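Local structure of NADP-dependent alcohol dehydrogenase (Entamoeba histolytica, 2OUI) at residues G167-V172 and K234-V239; A191-A196 and G211-I216; H247-A252 and I274-S279. The protein probably catalyses the reversible, NADP-dependent oxidation of alcohols to aldehydes or ketones, as a tetrameric, zinc-containing dehydrogenase. The protein carries 1 engineered substitution. All blocks are in the same frame, centred on the assembly; numbering follows the deposited sequence.

In the fold
All three contacts lie in the Rossmann-type part of the chain. Contacts 1 and 2 join neighbours in its parallel six-stranded sheet, with strand order 214-216, 194-197, 170-173, 236-241, 260-264, 288-292. Their centres are about 9 Å apart, and contact 2 is nested inside the chain loop closed by contact 1. Contact 3 follows both, its centre about 16 Å from that of contact 1 and about 22 Å from that of contact 2. Val239 packs on Ala252, tying it to contact 1. Strand 273-277 of contact 3 is outside that sheet. Contacts 1 and 2 touch the second subunit and contact 3 the third, so the same domain takes part in two interfaces of the tetramer.

Contact 1: G167-V172 and K234-V239; sequences GDTVCV and KGVDKV
Lys238 turns its CG beside its own backbone N (chi1 -54°), and the chain bends at chi2 and again at chi4. These bends carry the chain obliquely across the Asp168 carboxylate, with CG as well as NZ close to OD2. Lys238 NZ and Asp168 OD2 are 2.7 Å apart in a hydrogen-bonded salt bridge. NZ comes to the syn side of that oxygen, 23° out of the carboxylate plane. A water spans the pair, donating to Asp168 OD1 and accepting from Lys238 NZ.

The second acid grips backbone. Asp237 OD2 accepts from Thr169 N at 2.7 Å through its anti lone pair, and the bond is almost straight (175°). In return Asp237 N donates to Thr169 O at 2.9 Å. Lys238 N makes a weak bond to the same oxygen. The carboxylates come close, with Asp168 OD1 3.7 Å from Asp237 OD2. Lys257 pairs with Asp237 OD1, and Lys304 of the second subunit pairs with Asp168 OD1, which probably eases the repulsion.

Beyond this polar end the strands run parallel, Val170 beside Lys238 and Cys171 beside Val239. Cys171 N donates to Lys238 O at 3.0 Å. Cys171 CB packs on Val236 CG2 at 4.2 Å and on Val239 CG2 at 4.3 Å. Val170 and Lys238 direct their side chains to the other face of the sheet.

The pair forms the middle of the parallel Rossmann-type sheet. Strand 170-173 lies between strands 236-241 and 194-197, and Phe195 of the latter touches Thr169, Cys171 and Val236. Helix 248-255 packs on Cys171 and Val239, while helix 223-230 packs on Cys171 and Val236.

Contact 2: A191-A196 and G211-I216; sequences AGRIFA and GATDII
Arg193 and Asp214 form a two-bond salt bridge, side-on, one nitrogen to each carboxylate oxygen. Arg193 NE is 3.0 Å from Asp214 OD1, and Arg193 NH2 is 2.9 Å from Asp214 OD2. Both oxygens lie close to the guanidinium plane, but the nitrogens approach from above the carboxylate, whose plane is turned 55° from that of the guanidinium. On one face of the guanidinium sits Phe195, its CZ over the centre. The Phe195 ring lies alongside the Asp214 side chain and points the same way, with CD2 3.4 Å from Asp214 CB.

Thr213 links this pair to the backbone. Its OG1 lies between its own N and carbonyl carbon (chi1 55°), where it accepts from Ile194 N at 2.9 Å and donates to Asp214 OD1 at 2.7 Å. Asp214 OD1 thus has two donors, as has Ile194 O, which takes Thr213 N and Asp214 N. The two strands pair in parallel, with hydrogen bonds from Ala196 N to Asp214 O and from Ile216 N to Ala196 O. On the other face Ala196 CB meets Ala212 CB and Ile215 CD1. Lys313 of the second subunit binds the carbonyls of Gly192 and Gly211.

Strand 194-197, helix 201-209 and strand 214-216 make a beta-alpha-beta unit at the edge of this chain's parallel sheet, as in Rossmann-type dinucleotide-binding folds.

Contact 3: H247-A252 and I274-S279; sequences HTFAQA and IPIPRS. Engineered in segment 274-279: Pro275 (natural residue Asp).
Phe249 and Ala250 face Ile274, Ile276 and Pro277 where helix 248-252 runs beside strand 274-277, the axes 7.1 Å apart at closest and 21° from parallel. With Ile274 CG1 beside the backbone N (chi1 -57°), the methyl CG2 is anti to that N and reaches the root of the Phe249 ring. It lies 3.5 Å from Phe249 CG and nearly as close to CB and CD1. The methyl approaches the ring obliquely. The end of the Ile276 side chain comes round to the same residue, and its CD1 lies 3.8 Å from Phe249 CB.

One residue further along the helix, Ala250 packs on proline. Pro277 CD is 3.7 Å from Ala250 CB, and equally near Ala250 CA. The proline ring therefore packs against the helix backbone as well as the methyl. Pro275, an engineered residue, presents its ring CG to His247 CD2 at 4.2 Å. This looser contact is at the exposed end of the interface.

No direct hydrogen bond joins the two segments. A water does so, accepting from Ala250 N at 2.8 Å and donating to Pro275 O at 2.7 Å. It ties a backbone N-H near the start of the helix to the strand. Phe249 also packs on Ile241 of strand 236-241 and on Leu268, which touches Ile274 too.

The strand has a partner beyond its own chain. Ile274, Ile276 and Pro277 pair in an antiparallel ladder with a strand of the third subunit. Arg278 hydrogen-bonds through NE and NH1 to the carbonyls of Gly271 and Leu268 of that subunit. The contact thus packs a helix of the Rossmann-type domain against a strand of the subunit interface. A sheet continued across the interface in this way is consistent with the subunit pairing of medium-chain alcohol dehydrogenases.

Contact 1: G167-V172 and K234-V239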
loop_
_atom_site.group_PDB
_atom_site.type_symbol
_atom_site.label_atom_id
_atom_site.label_comp_id
_atom_site.label_asym_id
_atom_site.label_seq_id
_atom_site.Cartn_x
_atom_site.Cartn_y
_atom_site.Cartn_z
ATOM N N GLY A 167 -4.995 16.837 -3.449
ATOM C CA GLY A 167 -5.870 17.463 -4.441
ATOM C C GLY A 167 -7.175 16.744 -4.752
ATOM O O GLY A 167 -7.945 17.226 -5.579
ATOM N N ASP A 168 -7.457 15.630 -4.070
ATOM C CA ASP A 168 -8.691 14.860 -4.313
ATOM C C ASP A 168 -9.929 15.700 -3.998
ATOM O O ASP A 168 -9.912 16.513 -3.068
ATOM C CB ASP A 168 -8.762 13.612 -3.423
ATOM C CG ASP A 168 -8.153 12.380 -4.075
ATOM O OD1 ASP A 168 -7.849 12.402 -5.291
ATOM O OD2 ASP A 168 -8.012 11.373 -3.362
ATOM N N THR A 169 -10.991 15.499 -4.781
ATOM C CA THR A 169 -12.281 16.081 -4.461
ATOM C C THR A 169 -13.005 15.011 -3.623
ATOM O O THR A 169 -13.129 13.858 -4.044
ATOM C CB THR A 169 -13.052 16.395 -5.760
ATOM O OG1 THR A 169 -12.365 17.433 -6.477
ATOM C CG2 THR A 169 -14.500 16.849 -5.477
ATOM N N VAL A 170 -13.490 15.397 -2.453
ATOM C CA VAL A 170 -13.950 14.428 -1.477
ATOM C C VAL A 170 -15.366 14.819 -1.072
ATOM O O VAL A 170 -15.689 16.023 -1.034
ATOM C CB VAL A 170 -13.016 14.411 -0.232
ATOM C CG1 VAL A 170 -13.617 13.589 0.957
ATOM C CG2 VAL A 170 -11.590 13.876 -0.604
ATOM N N CYS A 171 -16.196 13.823 -0.775
ATOM C CA CYS A 171 -17.484 14.099 -0.119
ATOM C C CYS A 171 -17.502 13.415 1.245
ATOM O O CYS A 171 -17.181 12.239 1.340
ATOM C CB CYS A 171 -18.648 13.566 -0.948
ATOM S SG CYS A 171 -20.260 13.925 -0.205
ATOM N N VAL A 172 -17.852 14.165 2.287
ATOM C CA VAL A 172 -18.122 13.581 3.610
ATOM C C VAL A 172 -19.632 13.581 3.821
ATOM O O VAL A 172 -20.264 14.646 3.776
ATOM C CB VAL A 172 -17.468 14.429 4.731
ATOM C CG1 VAL A 172 -17.831 13.841 6.094
ATOM C CG2 VAL A 172 -15.954 14.478 4.540
ATOM N N LYS A 234 -19.303 14.027 -13.309
ATOM C CA LYS A 234 -18.149 13.107 -13.174
ATOM C C LYS A 234 -17.985 12.438 -11.800
ATOM O O LYS A 234 -17.279 11.446 -11.681
ATOM C CB LYS A 234 -16.829 13.722 -13.660
ATOM C CG LYS A 234 -16.388 15.022 -13.007
ATOM C CD LYS A 234 -15.597 15.880 -14.028
ATOM C CE LYS A 234 -14.855 17.068 -13.369
ATOM N NZ LYS A 234 -15.736 18.164 -12.837
ATOM N N GLY A 235 -18.678 12.958 -10.797
ATOM C CA GLY A 235 -18.633 12.393 -9.451
ATOM C C GLY A 235 -17.420 12.898 -8.698
ATOM O O GLY A 235 -16.629 13.688 -9.223
ATOM N N VAL A 236 -17.267 12.444 -7.458
ATOM C CA VAL A 236 -16.144 12.845 -6.615
ATOM C C VAL A 236 -15.099 11.741 -6.592
ATOM O O VAL A 236 -15.388 10.609 -6.989
ATOM C CB VAL A 236 -16.621 13.155 -5.165
ATOM C CG1 VAL A 236 -17.636 14.277 -5.164
ATOM C CG2 VAL A 236 -17.213 11.892 -4.488
ATOM N N ASP A 237 -13.885 12.055 -6.123
ATOM C CA ASP A 237 -12.785 11.075 -6.108
ATOM C C ASP A 237 -12.922 10.048 -4.997
ATOM O O ASP A 237 -12.677 8.857 -5.227
ATOM C CB ASP A 237 -11.434 11.790 -5.966
ATOM C CG ASP A 237 -11.135 12.695 -7.143
ATOM O OD1 ASP A 237 -11.240 12.232 -8.297
ATOM O OD2 ASP A 237 -10.828 13.883 -6.938
ATOM N N LYS A 238 -13.253 10.521 -3.788
ATOM C CA LYS A 238 -13.305 9.679 -2.581
ATOM C C LYS A 238 -14.508 10.122 -1.730
ATOM O O LYS A 238 -14.928 11.279 -1.792
ATOM C CB LYS A 238 -12.031 9.861 -1.752
ATOM C CG LYS A 238 -10.691 9.623 -2.518
ATOM C CD LYS A 238 -10.468 8.159 -2.961
ATOM C CE LYS A 238 -9.469 8.080 -4.130
ATOM N NZ LYS A 238 -8.165 8.697 -3.800
ATOM N N VAL A 239 -15.036 9.205 -0.928
ATOM C CA VAL A 239 -16.204 9.488 -0.087
ATOM C C VAL A 239 -15.960 8.936 1.329
ATOM O O VAL A 239 -15.497 7.800 1.488
ATOM C CB VAL A 239 -17.512 8.859 -0.668
ATOM C CG1 VAL A 239 -18.682 9.059 0.304
ATOM C CG2 VAL A 239 -17.858 9.441 -2.034
HETATM O O HOH W 1 -7.205 10.008 -6.379
#

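Contact 2: A191-A196 and G211-I216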
loop_
_atom_site.group_PDB
_atom_site.type_symbol
_atom_site.label_atom_id
_atom_site.label_comp_id
_atom_site.label_asym_id
_atom_site.label_seq_id
_atom_site.Cartn_x
_atom_site.Cartn_y
_atom_site.Cartn_z
ATOM N N ALA A 191 -6.915 16.965 0.715
ATOM C CA ALA A 191 -8.082 17.178 -0.165
ATOM C C ALA A 191 -8.253 18.640 -0.534
ATOM O O ALA A 191 -7.948 19.554 0.261
ATOM C CB ALA A 191 -9.403 16.608 0.487
ATOM N N GLY A 192 -8.746 18.865 -1.754
ATOM C CA GLY A 192 -8.976 20.192 -2.287
ATOM C C GLY A 192 -10.438 20.536 -2.067
ATOM O O GLY A 192 -10.825 21.029 -1.004
ATOM N N ARG A 193 -11.272 20.254 -3.060
ATOM C CA ARG A 193 -12.687 20.529 -2.880
ATOM C C ARG A 193 -13.265 19.471 -1.940
ATOM O O ARG A 193 -13.035 18.263 -2.125
ATOM C CB ARG A 193 -13.386 20.502 -4.243
ATOM C CG ARG A 193 -14.830 20.905 -4.194
ATOM C CD ARG A 193 -15.345 21.213 -5.602
ATOM N NE ARG A 193 -16.588 21.967 -5.541
ATOM C CZ ARG A 193 -17.396 22.150 -6.575
ATOM N NH1 ARG A 193 -17.089 21.629 -7.769
ATOM N NH2 ARG A 193 -18.513 22.852 -6.417
ATOM N N ILE A 194 -13.982 19.918 -0.898
ATOM C CA ILE A 194 -14.621 18.982 0.030
ATOM C C ILE A 194 -16.110 19.313 0.159
ATOM O O ILE A 194 -16.463 20.404 0.623
ATOM C CB ILE A 194 -13.949 18.975 1.462
ATOM C CG1 ILE A 194 -12.486 18.545 1.387
ATOM C CG2 ILE A 194 -14.670 18.015 2.388
ATOM C CD1 ILE A 194 -11.691 18.872 2.682
ATOM N N PHE A 195 -16.973 18.395 -0.299
ATOM C CA PHE A 195 -18.424 18.522 -0.107
ATOM C C PHE A 195 -18.763 17.919 1.245
ATOM O O PHE A 195 -18.273 16.845 1.572
ATOM C CB PHE A 195 -19.187 17.728 -1.165
ATOM C CG PHE A 195 -18.977 18.231 -2.567
ATOM C CD1 PHE A 195 -17.958 17.713 -3.362
ATOM C CD2 PHE A 195 -19.803 19.209 -3.078
ATOM C CE1 PHE A 195 -17.775 18.203 -4.668
ATOM C CE2 PHE A 195 -19.632 19.698 -4.380
ATOM C CZ PHE A 195 -18.610 19.176 -5.176
ATOM N N ALA A 196 -19.608 18.599 2.004
ATOM C CA ALA A 196 -20.028 18.125 3.335
ATOM C C ALA A 196 -21.553 18.034 3.304
ATOM O O ALA A 196 -22.245 19.045 3.187
ATOM C CB ALA A 196 -19.562 19.106 4.420
ATOM N N GLY A 211 -12.409 23.099 6.780
ATOM C CA GLY A 211 -11.890 22.862 5.445
ATOM C C GLY A 211 -12.900 22.409 4.410
ATOM O O GLY A 211 -12.521 22.221 3.252
ATOM N N ALA A 212 -14.170 22.230 4.787
ATOM C CA ALA A 212 -15.216 22.024 3.740
ATOM C C ALA A 212 -15.254 23.213 2.793
ATOM O O ALA A 212 -15.072 24.357 3.207
ATOM C CB ALA A 212 -16.611 21.849 4.339
ATOM N N THR A 213 -15.567 22.957 1.519
ATOM C CA THR A 213 -15.725 24.046 0.563
ATOM C C THR A 213 -17.159 24.192 0.077
ATOM O O THR A 213 -17.543 25.266 -0.407
ATOM C CB THR A 213 -14.806 23.858 -0.688
ATOM O OG1 THR A 213 -15.063 22.581 -1.265
ATOM C CG2 THR A 213 -13.338 23.885 -0.306
ATOM N N ASP A 214 -17.945 23.111 0.184
ATOM C CA ASP A 214 -19.288 23.052 -0.410
ATOM C C ASP A 214 -20.232 22.301 0.527
ATOM O O ASP A 214 -20.149 21.083 0.623
ATOM C CB ASP A 214 -19.278 22.303 -1.753
ATOM C CG ASP A 214 -18.477 23.016 -2.826
ATOM O OD1 ASP A 214 -17.229 22.876 -2.803
ATOM O OD2 ASP A 214 -19.091 23.689 -3.695
ATOM N N ILE A 215 -21.136 23.022 1.188
ATOM C CA ILE A 215 -22.175 22.371 1.991
ATOM C C ILE A 215 -23.281 21.860 1.080
ATOM O O ILE A 215 -23.818 22.606 0.276
ATOM C CB ILE A 215 -22.811 23.351 3.018
ATOM C CG1 ILE A 215 -21.753 23.857 4.010
ATOM C CG2 ILE A 215 -23.987 22.681 3.744
ATOM C CD1 ILE A 215 -20.986 22.747 4.712
ATOM N N ILE A 216 -23.616 20.585 1.220
ATOM C CA ILE A 216 -24.715 19.996 0.460
ATOM C C ILE A 216 -25.862 19.666 1.424
ATOM O O ILE A 216 -25.758 18.763 2.256
ATOM C CB ILE A 216 -24.231 18.758 -0.298
ATOM C CG1 ILE A 216 -23.090 19.136 -1.272
ATOM C CG2 ILE A 216 -25.373 18.099 -1.069
ATOM C CD1 ILE A 216 -23.516 20.019 -2.442
#

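Contact 3: H247-A252 and I274-S279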
loop_
_atom_site.group_PDB
_atom_site.type_symbol
_atom_site.label_atom_id
_atom_site.label_comp_id
_atom_site.label_asym_id
_atom_site.label_seq_id
_atom_site.Cartn_x
_atom_site.Cartn_y
_atom_site.Cartn_z
ATOM N N HIS A 247 -28.779 3.114 3.945
ATOM C CA HIS A 247 -29.036 3.544 2.565
ATOM C C HIS A 247 -28.057 4.606 2.080
ATOM O O HIS A 247 -28.053 4.978 0.901
ATOM C CB HIS A 247 -30.478 4.013 2.402
ATOM C CG HIS A 247 -31.482 2.937 2.653
ATOM N ND1 HIS A 247 -32.170 2.824 3.843
ATOM C CD2 HIS A 247 -31.906 1.917 1.874
ATOM C CE1 HIS A 247 -32.989 1.790 3.779
ATOM N NE2 HIS A 247 -32.852 1.225 2.593
ATOM N N THR A 248 -27.213 5.085 2.988
ATOM C CA THR A 248 -26.202 6.067 2.635
ATOM C C THR A 248 -25.129 5.484 1.730
ATOM O O THR A 248 -24.471 6.217 0.958
ATOM C CB THR A 248 -25.553 6.607 3.900
ATOM O OG1 THR A 248 -26.589 7.117 4.758
ATOM C CG2 THR A 248 -24.583 7.693 3.563
ATOM N N PHE A 249 -24.919 4.171 1.817
ATOM C CA PHE A 249 -23.904 3.540 0.983
ATOM C C PHE A 249 -24.239 3.632 -0.489
ATOM O O PHE A 249 -23.323 3.828 -1.299
ATOM C CB PHE A 249 -23.646 2.087 1.410
ATOM C CG PHE A 249 -22.856 1.984 2.693
ATOM C CD1 PHE A 249 -23.478 2.213 3.928
ATOM C CD2 PHE A 249 -21.514 1.650 2.671
ATOM C CE1 PHE A 249 -22.751 2.105 5.123
ATOM C CE2 PHE A 249 -20.776 1.528 3.873
ATOM C CZ PHE A 249 -21.419 1.768 5.099
ATOM N N ALA A 250 -25.519 3.466 -0.833
ATOM C CA ALA A 250 -25.956 3.613 -2.224
ATOM C C ALA A 250 -25.693 5.024 -2.738
ATOM O O ALA A 250 -25.321 5.190 -3.896
ATOM C CB ALA A 250 -27.445 3.223 -2.407
ATOM N N GLN A 251 -25.883 6.030 -1.883
ATOM C CA GLN A 251 -25.589 7.415 -2.280
ATOM C C GLN A 251 -24.104 7.594 -2.569
ATOM O O GLN A 251 -23.738 8.231 -3.557
ATOM C CB GLN A 251 -26.036 8.409 -1.202
ATOM C CG GLN A 251 -27.528 8.323 -0.921
ATOM C CD GLN A 251 -27.971 9.312 0.120
ATOM O OE1 GLN A 251 -28.966 10.040 -0.067
ATOM N NE2 GLN A 251 -27.248 9.358 1.223
ATOM N N ALA A 252 -23.255 7.043 -1.705
ATOM C CA ALA A 252 -21.788 7.098 -1.892
ATOM C C ALA A 252 -21.380 6.466 -3.223
ATOM O O ALA A 252 -20.618 7.054 -3.991
ATOM C CB ALA A 252 -21.094 6.392 -0.743
ATOM N N ILE A 274 -27.060 -3.764 4.103
ATOM C CA ILE A 274 -26.656 -2.546 3.409
ATOM C C ILE A 274 -26.745 -2.820 1.908
ATOM O O ILE A 274 -25.965 -3.624 1.395
ATOM C CB ILE A 274 -25.186 -2.240 3.748
ATOM C CG1 ILE A 274 -25.015 -2.111 5.263
ATOM C CG2 ILE A 274 -24.706 -1.017 2.996
ATOM C CD1 ILE A 274 -23.616 -2.372 5.759
ATOM N N PRO A 275 -27.706 -2.188 1.195
ATOM C CA PRO A 275 -27.832 -2.457 -0.244
ATOM C C PRO A 275 -26.813 -1.657 -1.057
ATOM O O PRO A 275 -26.705 -0.443 -0.905
ATOM C CB PRO A 275 -29.268 -2.016 -0.575
ATOM C CG PRO A 275 -29.892 -1.594 0.735
ATOM C CD PRO A 275 -28.760 -1.268 1.664
ATOM N N ILE A 276 -26.044 -2.355 -1.882
ATOM C CA ILE A 276 -25.064 -1.719 -2.766
ATOM C C ILE A 276 -25.644 -1.849 -4.166
ATOM O O ILE A 276 -25.904 -2.961 -4.619
ATOM C CB ILE A 276 -23.684 -2.445 -2.706
ATOM C CG1 ILE A 276 -23.083 -2.405 -1.294
ATOM C CG2 ILE A 276 -22.724 -1.934 -3.836
ATOM C CD1 ILE A 276 -22.952 -0.978 -0.668
ATOM N N PRO A 277 -25.891 -0.721 -4.851
ATOM C CA PRO A 277 -26.576 -0.800 -6.161
ATOM C C PRO A 277 -25.719 -1.484 -7.226
ATOM O O PRO A 277 -24.600 -1.027 -7.540
ATOM C CB PRO A 277 -26.851 0.664 -6.508
ATOM C CG PRO A 277 -25.834 1.440 -5.708
ATOM C CD PRO A 277 -25.618 0.670 -4.444
ATOM N N ARG A 278 -26.236 -2.575 -7.772
ATOM C CA ARG A 278 -25.475 -3.369 -8.727
ATOM C C ARG A 278 -24.957 -2.563 -9.921
ATOM O O ARG A 278 -23.768 -2.597 -10.201
ATOM C CB ARG A 278 -26.292 -4.563 -9.223
ATOM C CG ARG A 278 -25.445 -5.504 -10.095
ATOM C CD ARG A 278 -26.273 -6.629 -10.684
ATOM N NE ARG A 278 -27.436 -6.111 -11.395
ATOM C CZ ARG A 278 -27.522 -5.934 -12.709
ATOM N NH1 ARG A 278 -26.530 -6.253 -13.526
ATOM N NH2 ARG A 278 -28.641 -5.448 -13.217
ATOM N N SER A 279 -25.833 -1.846 -10.634
ATOM C CA SER A 279 -25.402 -1.123 -11.842
ATOM C C SER A 279 -24.339 -0.073 -11.580
ATOM O O SER A 279 -23.313 -0.044 -12.281
ATOM C CB SER A 279 -26.584 -0.475 -12.572
ATOM O OG SER A 279 -27.298 -1.459 -13.309
HETATM O O HOH W 2 -27.189 1.716 0.554
#